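Local coordinates for Lmo0305 protein (Listeria monocytogenes, PDB 3PJ0) that belongs to the fold-type I superfamily of pyridoxal phosphate proteins and carries a covalently bound cofactor, but is of unassigned specific function, at residues A[96-101]-A[140-145]; A[58-63]-A[190-195]. One frame throughout, in Å; residues are numbered along the deposited sequence.

Interaction 1 of 2, residues A[96-101]-A[140-145]; sequences PLSHLE and SVLIEL
Ser98 CA and Glu144 CA are 7.4 Å apart, with no direct hydrogen bond between the loop and short helix of 96-101 and strand 140-144. Side chains and two waters fill the gap. Leu142 and Glu144 alternate with Val141 and Ile143 along the strand, and their side chains start toward the loop. Leu142 places its two methyls on different partners. Leu142 CD1 meets Leu100 CD2 at 3.8 Å, the two leucine side chains slanting across each other. Leu142 CD2 lies 3.9 Å from Ser98 OG, an apolar touch against a hydroxyl. Ser98 is the N-cap of the helix that starts at His99. Ser98 OG stands anti to its own backbone N (chi1 172°) and accepts a weak capping bond of 3.3 Å from Leu100 N.

The strand belongs to the central mixed sheet of the large domain in this fold, between strands 91-94 and 173-178. The loop follows strand 91-94. The contact therefore folds that loop back over the carboxyl-terminal end of the neighbouring parallel strand, the end where this superfamily generally places its cofactor pocket.

Glu144 reaches out as an extended chain, CG anti to the backbone N (chi1 -177°). Its OE1 accepts from both waters. One, at 2.7 Å from Glu144 OE1, also donates to Leu97 O. The other, at 2.6 Å from Glu144 OE1, accepts from His99 N. Through the two waters Glu144 OE1 is linked to the main chain at Leu97 and at His99, on either side of the N-cap residue Ser98. OE2 is engaged separately, by Arg148 N. The imidazole of His99 leads off to Glu104, which ND1 meets in a hydrogen bond, and to the ring of His103.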
loop_
_atom_site.group_PDB
_atom_site.type_symbol
_atom_site.label_atom_id
_atom_site.label_comp_id
_atom_site.label_asym_id
_atom_site.label_seq_id
_atom_site.Cartn_x
_atom_site.Cartn_y
_atom_site.Cartn_z
ATOM N N PRO A 96 24.443 10.983 0.845
ATOM C CA PRO A 96 23.677 12.047 0.162
ATOM C C PRO A 96 22.582 11.564 -0.846
ATOM O O PRO A 96 21.575 12.251 -1.066
ATOM C CB PRO A 96 24.770 12.800 -0.620
ATOM C CG PRO A 96 25.971 12.630 0.189
ATOM C CD PRO A 96 25.893 11.235 0.746
ATOM N N LEU A 97 22.786 10.386 -1.429
ATOM C CA LEU A 97 21.875 9.849 -2.436
ATOM C C LEU A 97 21.013 8.727 -1.874
ATOM O O LEU A 97 20.487 7.889 -2.640
ATOM C CB LEU A 97 22.651 9.393 -3.679
ATOM C CG LEU A 97 23.534 10.454 -4.328
ATOM C CD1 LEU A 97 24.131 9.997 -5.680
ATOM C CD2 LEU A 97 22.723 11.720 -4.521
ATOM N N SER A 98 20.843 8.698 -0.553
ATOM C CA SER A 98 19.928 7.721 0.038
ATOM C C SER A 98 18.549 7.870 -0.599
ATOM O O SER A 98 18.150 8.956 -1.023
ATOM C CB SER A 98 19.799 7.891 1.541
ATOM O OG SER A 98 18.762 7.045 2.047
ATOM N N HIS A 99 17.810 6.769 -0.648
ATOM C CA HIS A 99 16.507 6.790 -1.291
ATOM C C HIS A 99 15.605 7.753 -0.521
ATOM O O HIS A 99 14.763 8.436 -1.105
ATOM C CB HIS A 99 15.929 5.368 -1.332
ATOM C CG HIS A 99 14.704 5.210 -2.174
ATOM N ND1 HIS A 99 13.428 5.435 -1.690
ATOM C CD2 HIS A 99 14.549 4.761 -3.443
ATOM C CE1 HIS A 99 12.544 5.154 -2.637
ATOM N NE2 HIS A 99 13.192 4.741 -3.708
ATOM N N LEU A 100 15.800 7.807 0.792
ATOM C CA LEU A 100 15.043 8.700 1.652
ATOM C C LEU A 100 15.265 10.190 1.325
ATOM O O LEU A 100 14.367 11.013 1.433
ATOM C CB LEU A 100 15.420 8.470 3.125
ATOM C CG LEU A 100 15.037 7.191 3.928
ATOM C CD1 LEU A 100 13.611 7.241 4.339
ATOM C CD2 LEU A 100 15.427 5.822 3.269
ATOM N N GLU A 101 16.479 10.514 0.891
ATOM C CA GLU A 101 16.831 11.895 0.641
ATOM C C GLU A 101 16.357 12.401 -0.710
ATOM O O GLU A 101 15.965 13.569 -0.825
ATOM C CB GLU A 101 18.350 12.036 0.709
ATOM C CG GLU A 101 18.865 13.447 0.607
ATOM C CD GLU A 101 18.498 14.313 1.817
ATOM O OE1 GLU A 101 18.035 13.768 2.849
ATOM O OE2 GLU A 101 18.707 15.544 1.721
ATOM N N SER A 140 20.403 7.429 14.576
ATOM C CA SER A 140 20.781 6.323 13.720
ATOM C C SER A 140 21.574 6.743 12.479
ATOM O O SER A 140 21.593 7.928 12.060
ATOM C CB SER A 140 19.528 5.576 13.244
ATOM O OG SER A 140 18.846 6.370 12.319
ATOM N N VAL A 141 22.257 5.742 11.941
ATOM C CA VAL A 141 22.957 5.814 10.674
ATOM C C VAL A 141 22.257 4.765 9.828
ATOM O O VAL A 141 21.929 3.656 10.305
ATOM C CB VAL A 141 24.470 5.487 10.827
ATOM C CG1 VAL A 141 25.149 5.254 9.476
ATOM C CG2 VAL A 141 25.166 6.608 11.573
ATOM N N LEU A 142 22.049 5.107 8.570
ATOM C CA LEU A 142 21.432 4.193 7.605
ATOM C C LEU A 142 22.482 3.899 6.569
ATOM O O LEU A 142 23.154 4.814 6.089
ATOM C CB LEU A 142 20.196 4.837 6.969
ATOM C CG LEU A 142 19.488 4.090 5.816
ATOM C CD1 LEU A 142 18.011 4.566 5.732
ATOM C CD2 LEU A 142 20.172 4.239 4.440
ATOM N N ILE A 143 22.646 2.615 6.251
ATOM C CA ILE A 143 23.607 2.135 5.251
ATOM C C ILE A 143 22.833 1.394 4.154
ATOM O O ILE A 143 21.964 0.579 4.429
ATOM C CB ILE A 143 24.615 1.133 5.889
ATOM C CG1 ILE A 143 25.331 1.757 7.088
ATOM C CG2 ILE A 143 25.533 0.545 4.847
ATOM C CD1 ILE A 143 26.170 3.008 6.785
ATOM N N GLU A 144 23.149 1.687 2.900
ATOM C CA GLU A 144 22.503 1.026 1.744
ATOM C C GLU A 144 23.540 0.098 1.078
ATOM O O GLU A 144 24.557 0.575 0.580
ATOM C CB GLU A 144 22.018 2.088 0.750
ATOM C CG GLU A 144 21.273 1.535 -0.440
ATOM C CD GLU A 144 20.999 2.583 -1.526
ATOM O OE1 GLU A 144 20.546 3.717 -1.203
ATOM O OE2 GLU A 144 21.239 2.239 -2.691
ATOM N N LEU A 145 23.288 -1.219 1.125
ATOM C CA LEU A 145 24.181 -2.226 0.552
ATOM C C LEU A 145 23.494 -2.862 -0.662
ATOM O O LEU A 145 22.459 -3.511 -0.517
ATOM C CB LEU A 145 24.517 -3.329 1.564
ATOM C CG LEU A 145 25.133 -2.935 2.882
ATOM C CD1 LEU A 145 25.261 -4.114 3.850
ATOM C CD2 LEU A 145 26.503 -2.286 2.663
HETATM O O HOH W 1 19.350 5.345 -2.932
HETATM O O HOH W 2 19.035 4.440 0.818
#

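Interaction 2 of 2, residues A[58-63]-A[190-195]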
loop_
_atom_site.group_PDB
_atom_site.type_symbol
_atom_site.label_atom_id
_atom_site.label_comp_id
_atom_site.label_asym_id
_atom_site.label_seq_id
_atom_site.Cartn_x
_atom_site.Cartn_y
_atom_site.Cartn_z
ATOM N N ALA A 58 11.864 -13.341 8.576
ATOM C CA ALA A 58 12.549 -13.009 9.822
ATOM C C ALA A 58 13.635 -14.056 10.110
ATOM O O ALA A 58 14.742 -13.692 10.462
ATOM C CB ALA A 58 11.566 -12.873 11.015
ATOM N N LYS A 59 13.326 -15.340 9.935
ATOM C CA LYS A 59 14.314 -16.407 10.167
ATOM C C LYS A 59 15.518 -16.314 9.191
ATOM O O LYS A 59 16.680 -16.460 9.594
ATOM C CB LYS A 59 13.641 -17.773 10.085
ATOM C CG LYS A 59 14.554 -18.949 10.343
ATOM C CD LYS A 59 13.754 -20.221 10.388
ATOM C CE LYS A 59 14.588 -21.412 10.789
ATOM N NZ LYS A 59 13.763 -22.656 10.751
ATOM N N ILE A 60 15.232 -16.039 7.918
ATOM C CA ILE A 60 16.288 -15.856 6.899
ATOM C C ILE A 60 17.215 -14.654 7.211
ATOM O O ILE A 60 18.413 -14.707 6.989
ATOM C CB ILE A 60 15.662 -15.692 5.498
ATOM C CG1 ILE A 60 15.186 -17.058 4.976
ATOM C CG2 ILE A 60 16.662 -15.116 4.526
ATOM C CD1 ILE A 60 14.181 -16.961 3.832
ATOM N N LEU A 61 16.647 -13.608 7.787
ATOM C CA LEU A 61 17.420 -12.440 8.177
ATOM C C LEU A 61 17.988 -12.502 9.588
ATOM O O LEU A 61 18.742 -11.598 10.001
ATOM C CB LEU A 61 16.573 -11.191 8.027
ATOM C CG LEU A 61 15.944 -10.946 6.639
ATOM C CD1 LEU A 61 15.074 -9.701 6.689
ATOM C CD2 LEU A 61 17.069 -10.842 5.597
ATOM N N GLY A 62 17.687 -13.579 10.316
ATOM C CA GLY A 62 18.198 -13.759 11.690
ATOM C C GLY A 62 17.672 -12.754 12.708
ATOM O O GLY A 62 18.364 -12.404 13.661
ATOM N N LYS A 63 16.435 -12.315 12.526
ATOM C CA LYS A 63 15.805 -11.352 13.430
ATOM C C LYS A 63 14.624 -12.007 14.156
ATOM O O LYS A 63 14.061 -13.013 13.687
ATOM C CB LYS A 63 15.362 -10.093 12.671
ATOM C CG LYS A 63 16.468 -9.314 11.986
ATOM C CD LYS A 63 17.540 -8.909 12.978
ATOM C CE LYS A 63 18.740 -8.210 12.317
ATOM N NZ LYS A 63 19.719 -7.833 13.407
ATOM N N LYS A 190 28.882 -14.075 2.510
ATOM C CA LYS A 190 28.181 -13.994 3.808
ATOM C C LYS A 190 26.708 -14.266 3.579
ATOM O O LYS A 190 26.163 -13.880 2.552
ATOM C CB LYS A 190 28.328 -12.595 4.440
ATOM C CG LYS A 190 29.771 -12.211 4.789
ATOM C CD LYS A 190 30.295 -12.884 6.042
ATOM C CE LYS A 190 31.758 -12.603 6.243
ATOM N NZ LYS A 190 32.238 -13.003 7.603
ATOM N N SER A 191 26.035 -14.916 4.526
ATOM C CA SER A 191 24.589 -15.108 4.393
ATOM C C SER A 191 23.853 -13.796 4.703
ATOM O O SER A 191 24.415 -12.893 5.322
ATOM C CB SER A 191 24.080 -16.137 5.378
ATOM O OG SER A 191 24.322 -15.693 6.692
ATOM N N ALA A 192 22.578 -13.739 4.329
ATOM C CA ALA A 192 21.730 -12.603 4.653
ATOM C C ALA A 192 21.755 -12.367 6.158
ATOM O O ALA A 192 21.854 -11.221 6.593
ATOM C CB ALA A 192 20.320 -12.830 4.163
ATOM N N GLU A 193 21.673 -13.441 6.941
ATOM C CA GLU A 193 21.714 -13.365 8.404
ATOM C C GLU A 193 23.008 -12.729 8.901
ATOM O O GLU A 193 22.993 -11.873 9.786
ATOM C CB GLU A 193 21.529 -14.759 9.027
ATOM C CG GLU A 193 21.644 -14.779 10.527
ATOM C CD GLU A 193 21.251 -16.118 11.159
ATOM O OE1 GLU A 193 21.067 -17.117 10.438
ATOM O OE2 GLU A 193 21.136 -16.156 12.400
ATOM N N GLU A 194 24.136 -13.163 8.350
ATOM C CA GLU A 194 25.437 -12.624 8.761
ATOM C C GLU A 194 25.529 -11.131 8.531
ATOM O O GLU A 194 25.949 -10.401 9.419
ATOM C CB GLU A 194 26.593 -13.326 8.046
ATOM C CG GLU A 194 26.888 -14.686 8.593
ATOM C CD GLU A 194 28.067 -15.336 7.911
ATOM O OE1 GLU A 194 27.925 -15.769 6.742
ATOM O OE2 GLU A 194 29.138 -15.385 8.532
ATOM N N ILE A 195 25.097 -10.674 7.357
ATOM C CA ILE A 195 25.125 -9.253 7.026
ATOM C C ILE A 195 24.180 -8.469 7.954
ATOM O O ILE A 195 24.559 -7.449 8.532
ATOM C CB ILE A 195 24.735 -9.032 5.528
ATOM C CG1 ILE A 195 25.770 -9.676 4.599
ATOM C CG2 ILE A 195 24.638 -7.542 5.141
ATOM C CD1 ILE A 195 25.265 -9.804 3.141
HETATM O O HOH W 3 20.491 -16.048 5.907
HETATM O O HOH W 4 20.861 -11.319 11.735
#
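Apolar contact centres on Ala192, whose CB sits against the last turn of helix 48-61. Leu61 CD2 comes to 4.1 Å from Ala192 CB. The Leu61 side chain sets out away from 190-195, but its branched end comes back nearer. Ile60 CG2 lies 4.3 Å from Ala192 CB, a looser touch. Glu193 adds the aliphatic part of its side chain: Glu193 CG lies 3.8 Å from Gly62 CA. Its chain runs extended, with CG anti to the backbone N (chi1 176°), and passes alongside the glycine.

Each segment is shaped by a capping motif. Gly62, with positive phi (66°), is the first residue to leave helical angles, in a Schellman motif, with Lys63 N bonded to Ala58 O and Gly62 N to Lys59 O. Ser191 and Glu194 form a capping box at the start of helix 192-196. Glu194 N donates to Ser191 OG at 3.0 Å, and Ser191 N donates to Glu194 OE1, also at 3.0 Å. The end of one helix thus meets the beginning of another, at the surface of the large domain.

Polar links between the segments run through water. One water donates to Ile60 O at 2.7 Å and accepts from Glu193 N at 3.0 Å. It bridges the pair, which is itself too poorly angled for a direct bond. A second water lies 2.8 Å from Leu61 O and also near Glu193 O; with other acceptors around it, it cannot donate to all of them at once. Farther on, Lys63 NZ bonds to Cys196 O and Phe199 O, just beyond 190-195.

In the fold
Interaction 1 is buried and interaction 2 lies at the surface: the centre of interaction 2 is about 17 Å from the centre of the chain, that of interaction 1 about 12 Å. Their own centres are about 20 Å apart. They hold different elements: a loop and helix start on a central strand in 96-101/140-145, and two helix ends in 58-63/190-195. Both lack direct hydrogen bonds across the contact and use waters instead. In interaction 1 the waters join a buried carboxylate to main-chain atoms; in interaction 2 they join main chain to main chain. The two meet where Leu145 CD1 packs on Ile195 CG2 at 3.7 Å. In sequence, interaction 1 falls wholly between the segments of interaction 2.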